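RNA-dependent RNA Polymerase (Bombyx mori cytoplasmic polyhedrosis virus, PDB 6TZ0) catalyses RNA-templated RNA synthesis, transcribing the double-stranded viral genome conservatively into plus strands and probably also making the complementary minus strands. Local coordinates at residues Gly776-Gly781 with Thr858-Met863. Sequence-based numbering, arbitrary orientation.
Sequences GLKMLG and TEDESM
Lys778 reaches from helix 774-786 to the loop 858-863 and ends in a salt bridge, NZ lying 3.2 Å from Asp860 OD1. The ammonium group meets this oxygen nearly along its C-O axis, while the two side chains run past each other in opposite directions. With CG anti to the backbone N (chi1 -172°), the lysine chain leaves the helix fully stretched as far as CD. Bends at chi3 (82°) and chi4 (75°) then turn its end to the carboxylate. On the way Lys778 CE passes 3.4 Å from Glu861 O. A long lysine suits this place because its methylenes span the gap while its charge is delivered at the far end; a cation-pi contact with Tyr848 gives that charge a second partner. The short, partly exposed aspartate supplies a carboxylate within reach of NZ.

Met863 crosses the inner methylenes of this lysine at a slant, its SD 3.7 Å from Lys778 CB and equally near CD. Bends at chi2 and chi3 turn the end of the chain, so that CE comes to 3.8 Å from Leu777 CD2. Methionine's unbranched, flexible thioether can thus bend over both the lysine methylenes and the leucine methyl, and Ile764 of helix 754-766 touches Met863 and Leu777 alike. Glu861 directs its carboxylate to Arg1188 and Lys871, tying the loop to more C-terminal parts of the chain.

The arrangement is a buried helix-to-loop contact, apolar at one end and ionic at the other, by which an irregular segment between strands 827-831 and 867-868 is fastened to helix 774-786, away from the polymerase's metal- and nucleotide-binding residues.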
# COMPACT_ATOMS: atom_id res chain seq x y z
N GLY A 776 -23.74 -22.22 16.69
CA GLY A 776 -24.47 -20.97 16.82
C GLY A 776 -24.07 -19.96 15.77
O GLY A 776 -24.90 -19.16 15.33
N LEU A 777 -22.82 -20.01 15.33
CA LEU A 777 -22.38 -19.19 14.22
C LEU A 777 -23.02 -19.64 12.91
O LEU A 777 -23.31 -18.81 12.04
CB LEU A 777 -20.85 -19.23 14.17
CG LEU A 777 -20.01 -18.45 13.17
CD1 LEU A 777 -18.81 -17.92 13.89
CD2 LEU A 777 -19.55 -19.42 12.14
N LYS A 778 -23.28 -20.94 12.76
CA LYS A 778 -24.02 -21.41 11.59
C LYS A 778 -25.46 -20.91 11.62
O LYS A 778 -26.01 -20.52 10.58
CB LYS A 778 -23.98 -22.94 11.50
CG LYS A 778 -24.58 -23.47 10.20
CD LYS A 778 -24.24 -24.93 9.95
CE LYS A 778 -25.14 -25.89 10.70
NZ LYS A 778 -26.47 -25.97 10.06
N MET A 779 -26.08 -20.90 12.80
CA MET A 779 -27.44 -20.38 12.91
C MET A 779 -27.49 -18.88 12.65
O MET A 779 -28.43 -18.38 12.01
CB MET A 779 -28.03 -20.71 14.28
CG MET A 779 -29.49 -20.35 14.42
SD MET A 779 -30.22 -20.94 15.95
CE MET A 779 -30.31 -22.68 15.59
N LEU A 780 -26.47 -18.15 13.10
CA LEU A 780 -26.40 -16.71 12.87
C LEU A 780 -26.24 -16.38 11.40
O LEU A 780 -26.89 -15.46 10.88
CB LEU A 780 -25.25 -16.13 13.68
CG LEU A 780 -25.06 -14.62 13.65
CD1 LEU A 780 -26.27 -13.94 14.23
CD2 LEU A 780 -23.84 -14.28 14.46
N GLY A 781 -25.40 -17.14 10.69
CA GLY A 781 -25.29 -16.96 9.25
C GLY A 781 -26.54 -17.34 8.49
O GLY A 781 -26.88 -16.70 7.49
N THR A 858 -31.96 -35.93 6.52
CA THR A 858 -30.62 -35.73 6.00
C THR A 858 -29.70 -35.23 7.11
O THR A 858 -30.12 -34.98 8.24
CB THR A 858 -30.64 -34.75 4.83
OG1 THR A 858 -31.07 -33.47 5.29
CG2 THR A 858 -31.58 -35.23 3.74
N GLU A 859 -28.43 -35.09 6.78
CA GLU A 859 -27.43 -34.79 7.79
C GLU A 859 -27.31 -33.29 8.04
O GLU A 859 -27.37 -32.48 7.11
CB GLU A 859 -26.09 -35.38 7.38
CG GLU A 859 -26.07 -36.89 7.51
CD GLU A 859 -24.85 -37.52 6.91
OE1 GLU A 859 -24.13 -36.83 6.16
OE2 GLU A 859 -24.61 -38.72 7.18
N ASP A 860 -27.17 -32.93 9.32
CA ASP A 860 -26.91 -31.55 9.73
C ASP A 860 -25.51 -31.20 9.26
O ASP A 860 -24.52 -31.61 9.87
CB ASP A 860 -27.05 -31.42 11.24
CG ASP A 860 -27.08 -29.97 11.71
OD1 ASP A 860 -27.00 -29.05 10.88
OD2 ASP A 860 -27.17 -29.77 12.94
N GLU A 861 -25.43 -30.44 8.17
CA GLU A 861 -24.16 -30.23 7.49
C GLU A 861 -23.25 -29.35 8.32
O GLU A 861 -23.63 -28.25 8.73
CB GLU A 861 -24.38 -29.62 6.11
CG GLU A 861 -25.14 -30.53 5.17
CD GLU A 861 -25.29 -29.95 3.79
OE1 GLU A 861 -24.89 -28.79 3.58
OE2 GLU A 861 -25.83 -30.65 2.91
N SER A 862 -22.05 -29.84 8.59
CA SER A 862 -21.17 -29.24 9.57
C SER A 862 -20.45 -28.04 8.95
O SER A 862 -20.67 -27.66 7.81
CB SER A 862 -20.18 -30.28 10.09
OG SER A 862 -19.33 -29.74 11.08
N MET A 863 -19.55 -27.45 9.72
CA MET A 863 -18.82 -26.28 9.27
C MET A 863 -17.67 -26.62 8.34
O MET A 863 -16.97 -25.71 7.90
CB MET A 863 -18.30 -25.50 10.48
CG MET A 863 -19.41 -25.07 11.40
SD MET A 863 -20.64 -24.12 10.51
CE MET A 863 -19.69 -22.66 10.16